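Local coordinates for DUF2235 domain-containing protein (Pseudomonas aeruginosa, PDB 4O5P), which serves as a type VI secretion phospholipase effector (Tle1), probably hydrolysing phospholipids in the membranes of target cells, at residues A[120-125]-A[129-134]; A[281-286]-A[377-382]; A[510-515]-A[549-554]; A[518-523]-A[560-565]. All coordinates share one frame; numbering follows the deposited sequence.

Contact 1 (A[120-125]-A[129-134]); sequences GTVFPD and FTPSNM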
# COMPACT_ATOMS: atom_id res chain seq x y z
N GLY A 120 6.54 7.92 0.54
CA GLY A 120 6.09 9.28 0.30
C GLY A 120 6.25 10.16 1.52
O GLY A 120 5.97 11.37 1.48
N THR A 121 6.67 9.54 2.62
CA THR A 121 6.96 10.28 3.84
C THR A 121 8.42 10.09 4.21
O THR A 121 9.06 9.11 3.82
CB THR A 121 6.06 9.85 5.01
OG1 THR A 121 6.47 8.58 5.50
CG2 THR A 121 4.60 9.78 4.56
N VAL A 122 8.95 11.05 4.97
CA VAL A 122 10.35 11.05 5.35
C VAL A 122 10.73 9.83 6.23
O VAL A 122 9.98 9.45 7.15
CB VAL A 122 10.70 12.38 6.04
CG1 VAL A 122 12.00 12.28 6.78
CG2 VAL A 122 10.75 13.52 5.01
N PHE A 123 11.88 9.22 5.92
CA PHE A 123 12.40 8.08 6.66
C PHE A 123 13.91 8.24 6.76
O PHE A 123 14.65 7.85 5.84
CB PHE A 123 12.08 6.77 5.93
CG PHE A 123 12.20 5.54 6.80
CD1 PHE A 123 12.53 5.64 8.15
CD2 PHE A 123 12.00 4.27 6.26
CE1 PHE A 123 12.64 4.51 8.94
CE2 PHE A 123 12.11 3.13 7.05
CZ PHE A 123 12.44 3.26 8.40
N PRO A 124 14.38 8.82 7.87
CA PRO A 124 15.81 9.13 8.05
C PRO A 124 16.68 7.88 7.98
O PRO A 124 17.77 7.95 7.42
CB PRO A 124 15.86 9.74 9.46
CG PRO A 124 14.47 10.30 9.68
CD PRO A 124 13.55 9.33 8.98
N ASP A 125 16.18 6.76 8.50
CA ASP A 125 16.94 5.51 8.56
C ASP A 125 17.38 4.98 7.19
O ASP A 125 18.34 4.21 7.10
CB ASP A 125 16.14 4.42 9.30
CG ASP A 125 15.87 4.76 10.75
OD1 ASP A 125 15.73 5.97 11.07
OD2 ASP A 125 15.79 3.82 11.58
N PHE A 129 14.85 11.95 2.80
CA PHE A 129 14.68 13.18 3.56
C PHE A 129 13.58 14.12 3.06
O PHE A 129 13.25 15.10 3.73
CB PHE A 129 16.02 13.89 3.69
CG PHE A 129 17.01 13.15 4.54
CD1 PHE A 129 16.70 12.82 5.85
CD2 PHE A 129 18.25 12.79 4.04
CE1 PHE A 129 17.61 12.14 6.66
CE2 PHE A 129 19.17 12.11 4.83
CZ PHE A 129 18.84 11.78 6.15
N THR A 130 13.01 13.81 1.91
CA THR A 130 11.89 14.59 1.39
C THR A 130 10.66 13.73 1.10
O THR A 130 10.78 12.61 0.63
CB THR A 130 12.26 15.38 0.10
OG1 THR A 130 13.00 14.54 -0.79
CG2 THR A 130 13.10 16.59 0.43
N PRO A 131 9.47 14.27 1.40
CA PRO A 131 8.22 13.60 1.05
C PRO A 131 8.00 13.59 -0.46
O PRO A 131 8.71 14.30 -1.17
CB PRO A 131 7.16 14.45 1.77
CG PRO A 131 7.78 15.77 1.96
CD PRO A 131 9.25 15.53 2.14
N SER A 132 7.04 12.81 -0.95
CA SER A 132 6.79 12.68 -2.39
C SER A 132 6.11 13.91 -2.99
O SER A 132 5.37 14.59 -2.30
CB SER A 132 5.83 11.54 -2.62
OG SER A 132 4.55 11.92 -2.15
N ASN A 133 6.32 14.16 -4.28
CA ASN A 133 5.63 15.27 -4.97
C ASN A 133 4.28 14.88 -5.58
O ASN A 133 4.22 14.08 -6.53
CB ASN A 133 6.53 15.92 -6.03
CG ASN A 133 6.88 14.98 -7.20
OD1 ASN A 133 8.03 14.54 -7.33
ND2 ASN A 133 5.89 14.68 -8.04
N MSE A 134 3.20 15.44 -5.06
CA MSE A 134 1.86 15.22 -5.61
C MSE A 134 1.54 13.74 -5.79
O MSE A 134 0.94 13.34 -6.80
CB MSE A 134 1.71 15.94 -6.97
CG MSE A 134 1.83 17.47 -6.94
SE MSE A 134 0.14 18.40 -6.62
CE MSE A 134 0.09 18.31 -4.67

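Contact 2 (A[281-286]-A[377-382]); sequences DTVAAV and GVHSDV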
# COMPACT_ATOMS: atom_id res chain seq x y z
N ASP A 281 -5.78 -4.09 2.67
CA ASP A 281 -5.94 -3.53 1.30
C ASP A 281 -4.63 -3.31 0.57
O ASP A 281 -4.23 -2.16 0.37
CB ASP A 281 -6.71 -2.20 1.37
CG ASP A 281 -7.53 -1.93 0.13
OD1 ASP A 281 -8.28 -2.83 -0.29
OD2 ASP A 281 -7.44 -0.82 -0.44
N THR A 282 -3.96 -4.40 0.18
CA THR A 282 -2.66 -4.34 -0.48
C THR A 282 -2.68 -3.56 -1.79
O THR A 282 -3.48 -3.86 -2.67
CB THR A 282 -2.17 -5.75 -0.84
OG1 THR A 282 -2.14 -6.56 0.33
CG2 THR A 282 -0.79 -5.69 -1.48
N VAL A 283 -1.79 -2.58 -1.91
CA VAL A 283 -1.62 -1.84 -3.17
C VAL A 283 -0.15 -1.82 -3.53
O VAL A 283 0.66 -1.33 -2.75
CB VAL A 283 -2.12 -0.39 -3.06
CG1 VAL A 283 -1.73 0.40 -4.33
CG2 VAL A 283 -3.63 -0.36 -2.82
N ALA A 284 0.21 -2.36 -4.69
CA ALA A 284 1.62 -2.59 -5.01
C ALA A 284 2.07 -1.70 -6.15
O ALA A 284 3.17 -1.88 -6.71
CB ALA A 284 1.85 -4.06 -5.37
N ALA A 285 1.23 -0.72 -6.47
CA ALA A 285 1.38 0.06 -7.69
C ALA A 285 2.45 1.11 -7.56
O ALA A 285 2.61 1.71 -6.49
CB ALA A 285 0.04 0.75 -8.06
N VAL A 286 3.16 1.34 -8.66
CA VAL A 286 4.01 2.52 -8.77
C VAL A 286 3.15 3.78 -8.54
O VAL A 286 1.97 3.82 -8.91
CB VAL A 286 4.69 2.57 -10.16
CG1 VAL A 286 3.69 2.88 -11.27
CG2 VAL A 286 5.84 3.55 -10.15
N GLY A 377 -16.23 0.80 2.52
CA GLY A 377 -15.40 1.99 2.53
C GLY A 377 -14.32 1.99 1.48
O GLY A 377 -14.13 1.02 0.75
N VAL A 378 -13.60 3.09 1.38
CA VAL A 378 -12.52 3.19 0.42
C VAL A 378 -11.21 2.84 1.14
O VAL A 378 -11.26 2.30 2.24
CB VAL A 378 -12.49 4.55 -0.26
CG1 VAL A 378 -13.84 4.75 -1.00
CG2 VAL A 378 -12.29 5.64 0.77
N HIS A 379 -10.07 3.15 0.51
CA HIS A 379 -8.77 2.59 0.91
C HIS A 379 -8.48 2.77 2.42
O HIS A 379 -8.26 1.79 3.17
CB HIS A 379 -7.69 3.25 0.03
CG HIS A 379 -6.31 2.69 0.19
ND1 HIS A 379 -6.05 1.34 0.22
CD2 HIS A 379 -5.11 3.31 0.24
CE1 HIS A 379 -4.75 1.15 0.31
NE2 HIS A 379 -4.15 2.33 0.34
N SER A 380 -8.54 4.02 2.88
CA SER A 380 -8.22 4.33 4.27
C SER A 380 -9.38 4.11 5.25
O SER A 380 -9.21 4.23 6.47
CB SER A 380 -7.66 5.74 4.38
OG SER A 380 -6.37 5.78 3.80
N ASP A 381 -10.55 3.77 4.70
CA ASP A 381 -11.65 3.26 5.51
C ASP A 381 -11.36 1.84 6.00
O ASP A 381 -12.01 1.35 6.93
CB ASP A 381 -12.96 3.26 4.71
CG ASP A 381 -13.53 4.65 4.53
OD1 ASP A 381 -13.34 5.48 5.46
OD2 ASP A 381 -14.16 4.90 3.47
N VAL A 382 -10.39 1.19 5.37
CA VAL A 382 -10.00 -0.15 5.81
C VAL A 382 -8.66 -0.10 6.53
O VAL A 382 -8.48 -0.71 7.60
CB VAL A 382 -9.91 -1.10 4.62
CG1 VAL A 382 -9.45 -2.48 5.08
CG2 VAL A 382 -11.26 -1.19 3.90

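Contact 3 (A[510-515]-A[549-554]); sequences QKAWEA and ALIGGE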
# COMPACT_ATOMS: atom_id res chain seq x y z
N GLN A 510 -3.68 28.92 3.11
CA GLN A 510 -3.27 27.82 2.25
C GLN A 510 -1.90 28.10 1.63
O GLN A 510 -0.95 27.31 1.77
CB GLN A 510 -4.33 27.64 1.18
CG GLN A 510 -4.14 26.47 0.24
CD GLN A 510 -5.39 26.19 -0.57
OE1 GLN A 510 -6.51 26.50 -0.14
NE2 GLN A 510 -5.21 25.61 -1.75
N LYS A 511 -1.80 29.25 0.95
CA LYS A 511 -0.54 29.69 0.35
C LYS A 511 0.55 29.85 1.40
O LYS A 511 1.70 29.44 1.18
CB LYS A 511 -0.75 31.01 -0.39
CG LYS A 511 -0.97 30.88 -1.88
CD LYS A 511 -2.34 30.29 -2.21
CE LYS A 511 -2.69 30.55 -3.67
NZ LYS A 511 -4.13 30.26 -3.99
N ALA A 512 0.19 30.43 2.54
CA ALA A 512 1.13 30.62 3.64
C ALA A 512 1.73 29.30 4.12
O ALA A 512 2.93 29.07 3.99
CB ALA A 512 0.45 31.35 4.79
N TRP A 513 0.89 28.44 4.69
CA TRP A 513 1.31 27.10 5.12
C TRP A 513 2.15 26.41 4.06
O TRP A 513 3.21 25.85 4.38
CB TRP A 513 0.10 26.21 5.46
CG TRP A 513 -0.51 26.44 6.82
CD1 TRP A 513 -1.75 26.96 7.10
CD2 TRP A 513 0.09 26.14 8.09
NE1 TRP A 513 -1.95 27.01 8.46
CE2 TRP A 513 -0.84 26.51 9.09
CE3 TRP A 513 1.32 25.60 8.48
CZ2 TRP A 513 -0.57 26.35 10.44
CZ3 TRP A 513 1.58 25.46 9.83
CH2 TRP A 513 0.64 25.84 10.79
N GLU A 514 1.71 26.45 2.81
CA GLU A 514 2.51 25.82 1.75
C GLU A 514 3.93 26.40 1.62
O GLU A 514 4.91 25.64 1.62
CB GLU A 514 1.77 25.82 0.42
CG GLU A 514 2.62 25.40 -0.78
CD GLU A 514 3.31 24.05 -0.61
OE1 GLU A 514 2.82 23.18 0.14
OE2 GLU A 514 4.37 23.85 -1.24
N ALA A 515 4.05 27.72 1.52
CA ALA A 515 5.38 28.31 1.33
C ALA A 515 6.30 28.10 2.55
O ALA A 515 7.52 27.86 2.40
CB ALA A 515 5.26 29.79 0.96
N ALA A 549 2.82 35.25 10.08
CA ALA A 549 1.77 36.08 10.65
C ALA A 549 0.38 35.58 10.26
O ALA A 549 -0.55 35.63 11.07
CB ALA A 549 1.96 37.55 10.24
N LEU A 550 0.25 35.09 9.03
CA LEU A 550 -1.02 34.57 8.54
C LEU A 550 -1.50 33.34 9.33
O LEU A 550 -2.69 33.04 9.35
CB LEU A 550 -0.95 34.29 7.03
CG LEU A 550 -0.83 35.54 6.15
CD1 LEU A 550 -0.31 35.23 4.75
CD2 LEU A 550 -2.16 36.30 6.09
N ILE A 551 -0.58 32.63 9.98
CA ILE A 551 -0.99 31.81 11.11
C ILE A 551 -0.65 32.60 12.37
O ILE A 551 0.21 33.45 12.34
CB ILE A 551 -0.25 30.48 11.20
CG1 ILE A 551 0.69 30.26 10.00
CG2 ILE A 551 -1.27 29.37 11.43
CD1 ILE A 551 0.00 29.79 8.73
N GLY A 552 -1.30 32.30 13.48
CA GLY A 552 -1.11 33.10 14.67
C GLY A 552 0.27 33.08 15.31
O GLY A 552 0.38 32.91 16.53
N GLY A 553 1.32 33.25 14.50
CA GLY A 553 2.66 33.42 15.04
C GLY A 553 3.55 32.19 15.10
O GLY A 553 3.17 31.10 14.69
N GLU A 554 4.76 32.40 15.63
CA GLU A 554 5.80 31.37 15.72
C GLU A 554 5.31 30.11 16.41
O GLU A 554 5.69 29.00 16.03
CB GLU A 554 7.00 31.92 16.48
CG GLU A 554 8.30 31.17 16.22
CD GLU A 554 9.22 31.92 15.28
OE1 GLU A 554 8.73 32.74 14.46
OE2 GLU A 554 10.45 31.70 15.36

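Contact 4 (A[518-523]-A[560-565]); sequences KRRSRE and LRVEKQ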
# COMPACT_ATOMS: atom_id res chain seq x y z
N LYS A 518 7.40 24.49 2.36
CA LYS A 518 8.40 24.40 1.29
C LYS A 518 9.78 24.76 1.82
O LYS A 518 10.72 23.93 1.79
CB LYS A 518 8.00 25.32 0.13
CG LYS A 518 8.68 25.03 -1.21
CD LYS A 518 8.17 25.94 -2.34
CE LYS A 518 6.76 25.56 -2.84
NZ LYS A 518 5.61 26.17 -2.09
N ARG A 519 9.89 25.98 2.35
CA ARG A 519 11.16 26.43 2.92
C ARG A 519 11.69 25.50 4.02
O ARG A 519 12.85 25.06 3.98
CB ARG A 519 11.03 27.87 3.45
CG ARG A 519 12.29 28.41 4.09
CD ARG A 519 13.46 28.48 3.11
NE ARG A 519 14.72 28.69 3.81
CZ ARG A 519 15.88 28.98 3.24
NH1 ARG A 519 15.98 29.10 1.92
NH2 ARG A 519 16.96 29.16 4.00
N ARG A 520 10.83 25.17 4.99
CA ARG A 520 11.24 24.35 6.13
C ARG A 520 11.75 22.97 5.70
O ARG A 520 12.70 22.41 6.28
CB ARG A 520 10.07 24.22 7.11
CG ARG A 520 10.46 23.70 8.48
CD ARG A 520 11.52 24.59 9.10
NE ARG A 520 11.05 25.21 10.34
CZ ARG A 520 11.26 26.48 10.67
NH1 ARG A 520 10.80 26.96 11.82
NH2 ARG A 520 11.94 27.26 9.83
N SER A 521 11.11 22.43 4.67
CA SER A 521 11.44 21.11 4.14
C SER A 521 12.79 21.15 3.44
O SER A 521 13.63 20.28 3.67
CB SER A 521 10.36 20.63 3.17
OG SER A 521 10.71 19.37 2.61
N ARG A 522 13.00 22.15 2.59
CA ARG A 522 14.30 22.27 1.93
C ARG A 522 15.43 22.45 2.96
O ARG A 522 16.54 21.91 2.78
CB ARG A 522 14.29 23.41 0.91
CG ARG A 522 13.43 23.14 -0.32
CD ARG A 522 13.18 24.43 -1.11
NE ARG A 522 12.26 24.22 -2.23
CZ ARG A 522 12.62 24.21 -3.51
NH1 ARG A 522 13.89 24.42 -3.85
NH2 ARG A 522 11.71 24.00 -4.45
N GLU A 523 15.16 23.20 4.03
CA GLU A 523 16.12 23.35 5.12
C GLU A 523 16.45 21.99 5.71
O GLU A 523 17.63 21.64 5.90
CB GLU A 523 15.56 24.24 6.23
CG GLU A 523 15.64 25.74 5.97
CD GLU A 523 14.86 26.55 7.01
OE1 GLU A 523 14.61 26.02 8.12
OE2 GLU A 523 14.51 27.71 6.72
N LEU A 560 3.88 22.44 11.61
CA LEU A 560 4.51 22.05 10.34
C LEU A 560 5.05 20.64 10.46
O LEU A 560 5.88 20.35 11.32
CB LEU A 560 5.66 22.99 9.98
CG LEU A 560 5.43 24.18 9.04
CD1 LEU A 560 6.71 25.01 8.83
CD2 LEU A 560 4.85 23.69 7.73
N ARG A 561 4.59 19.76 9.58
CA ARG A 561 5.16 18.42 9.46
C ARG A 561 6.08 18.33 8.23
O ARG A 561 5.61 18.25 7.09
CB ARG A 561 4.07 17.35 9.42
N VAL A 562 7.38 18.34 8.49
CA VAL A 562 8.39 18.15 7.46
C VAL A 562 8.30 16.76 6.80
O VAL A 562 8.72 16.58 5.64
CB VAL A 562 9.81 18.40 8.06
CG1 VAL A 562 10.72 17.17 7.92
CG2 VAL A 562 10.46 19.66 7.47
N GLU A 563 7.72 15.80 7.52
CA GLU A 563 7.66 14.40 7.07
C GLU A 563 6.71 14.11 5.91
O GLU A 563 6.87 13.10 5.21
CB GLU A 563 7.27 13.49 8.23
CG GLU A 563 8.28 13.45 9.39
CD GLU A 563 7.87 14.35 10.55
OE1 GLU A 563 7.16 15.35 10.34
OE2 GLU A 563 8.28 14.04 11.69
N LYS A 564 5.70 14.97 5.72
CA LYS A 564 4.65 14.73 4.72
C LYS A 564 4.43 15.98 3.90
O LYS A 564 4.75 17.08 4.33
CB LYS A 564 3.34 14.30 5.40
CG LYS A 564 3.38 12.88 5.97
CD LYS A 564 2.04 12.45 6.63
CE LYS A 564 0.85 12.67 5.71
NZ LYS A 564 -0.34 11.86 6.13
N GLN A 565 3.88 15.85 2.70
CA GLN A 565 3.59 17.04 1.92
C GLN A 565 2.38 17.74 2.49
O GLN A 565 1.45 17.08 2.95
CB GLN A 565 3.40 16.71 0.44
CG GLN A 565 4.72 16.54 -0.30
CD GLN A 565 5.48 17.85 -0.54
OE1 GLN A 565 4.95 18.95 -0.32
NE2 GLN A 565 6.72 17.73 -1.01
O HOH W 1 11.55 17.25 4.28

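Contact 1 (A[120-125]-A[129-134])
The connection between strand 111-116 and helix 139-162 doubles back on itself where Gly120 meets Ser132 and Val122 meets Phe129. Its two limbs run antiparallel, 176° apart, yet neither forms a regular strand. Strand 111-116 belongs to the mostly parallel sheet of the catalytic core, consistent with an alpha/beta-hydrolase fold, so this doubled-back loop is one of the connections that lead from a sheet strand to a helix. A single backbone hydrogen bond joins the limbs: Ser132 N donates to Gly120 O at 3.0 Å. It arrives well above the carbonyl plane, 41° out of it. Pro131 CA, one residue before the donor, also lies 3.2 Å from Gly120 O. Because Gly120 has no side chain, Ser132 CB can lie against its bare CA, 3.7 Å from Gly120 CA.

Further along, Val122 CG2 makes several contacts. Val122 turns this methyl over the peptide between Phe129 and Thr130, and CG2 comes within 3.2 Å of Phe129 O, a tight approach. From the same spot Val122 CG2 reaches the proline ring edge at Pro131 CD, 3.8 Å away. Tyr524 of helix 507-528 packs against both Val122 and Pro124. Phe129 starts away from the opposite limb, but with CG anti to the carbonyl carbon (chi1 -68°) the ring swings back to Pro124. There Phe129 CE1 lies 3.8 Å from Pro124 CA and 4.1 Å from Pro124 CB.

Contact 2 (A[281-286]-A[377-382])
His379 points the ND1 edge of its imidazole at the carboxylate of Asp281. His379 ND1 donates to Asp281 OD2 at 2.7 Å with an N-H...O angle of 155°; the oxygen lies near the ring plane and receives the hydrogen on its anti lone pair, the side away from OD1. The two flat groups are not coplanar: the carboxylate is turned 51° against the imidazole. Next to this bond, the backbone oxygen of Asp281 sits in the ring plane at the same edge, with Asp281 O 3.4 Å from His379 CE1, so one residue meets two neighbouring ring atoms. Val283 comes at an oblique angle instead, its CG2 methyl 3.7 Å from His379 CE1. The imidazole reaches across because CG is anti to the backbone N (chi1 -173°), which carries the ring away from the backbone toward Asp281. The backbone just before His379 is held by Asp381, whose OD2 takes the Val378 N-H at 2.8 Å.

At its far nitrogen, His379 NE2 is hydrogen-bonded to Ser237 OG, on what looks like a nucleophile elbow. Ser237, His379 and Asp281 together therefore have the geometry of a Ser-His-Asp charge relay, probably the catalytic triad of this alpha/beta-hydrolase relative. Asp281 is gripped further, OD1 by the backbone N of Ser336 and OD2 by a salt bridge from Arg685. The whole contact is buried: Asp281 follows strand 270-280, His379 lies at helix 379-383, after strand 370-375, and strand 331-336 runs between those two strands in the central sheet.

Contact 3 (A[510-515]-A[549-554])
Ile551 is the bump and the indole of Trp513 the surface it settles on. Ile551 CD1 stands over one face of the five-membered ring, 3.4 Å from the centroid of that Trp513 ring and only 13° off the ring normal, a CH-pi contact. The branch methyl, CG2, sits farther along, by the six-membered ring, with Ile551 CG2 3.3 Å from Trp513 CZ2. That is close packing. In the isoleucine, CG1 nearly eclipses the backbone N (chi1 -4°), well away from a staggered position.

The small side chain of Ala512 offers the hollow beside this. Its methyl fits against the base of Leu550, Ala512 CB to Leu550 CB 4.0 Å, and Leu550 CD1 closes over it at the same 4.0 Å from Ala512 CB. Ile551 CD1 fills the other flank, 4.3 Å from Ala512 CB. Two helices of the Tle1-like C-terminal region meet here, helix 507-528 and the C-terminal end of helix 538-550; Ile551 is the first residue to leave helical backbone angles, and it drops in as the chain turns off. No hydrogen bond crosses between the two segments. Nearby, Gln509 donates from NE2 to Leu550 O at the helix end, while the ring of Phe566 lies nearly parallel to the Trp513 indole.

Contact 4 (A[518-523]-A[560-565])
Van der Waals packing comes first. Leu560 CD1 lies against the aliphatic base of Arg520, 3.9 Å from Arg520 CB and 4.0 Å from Arg520 CG, the two side chains crossing at about a right angle. Val562 sits at the start of a type I turn's central pair and packs its CG2 methyl against the helix backbone, 3.7 Å from Arg520 O and 3.8 Å from Ser521 CA.

The polar link between the segments runs through water. Ser521 OG donates to a water at 2.8 Å, and that water donates on to Val562 O at 3.2 Å.

The salt bridges of Arg519 and Arg520 with Glu523 lie within helix 507-528. Arg519 NE meets Glu523 OE2 at 3.1 Å, arriving on the oxygen's anti lone pair; Arg520 NH2 reaches Glu523 OE1 only weakly, at 3.4 Å. Arg520 manages both roles because its chain bends at chi2 and chi3, so the methylenes face the loop while the guanidinium turns aside toward Glu523, about one turn on. Lys564 of the loop pairs with Asp81. The chemistry thus implies a join between helix and loop that rests on methyl and methylene packing plus one water bridge, with no salt bridge crossing between the two segments.

In the fold
Along the chain the contacts come in order 1, 2, then 3 and 4, whose segments alternate: both borrow helix 507-528, and Trp513 packs on Leu560 where they touch. Their centres are about 13 Å apart. Contact 4 is also the bridge to contact 1, about 10 Å away between centres: Val122 N probably hydrogen-bonds to Glu563 O, 2.9 Å apart, joining the catalytic core's loop to the C-terminal region. Contact 2, the probable active site, stands apart near the spatial centre of the molecule, its centre about 19 Å from that of contact 1 and 32 Å from that of contact 3. Contacts 1, 4 and 3 touch in series, with contact 3 the most peripheral.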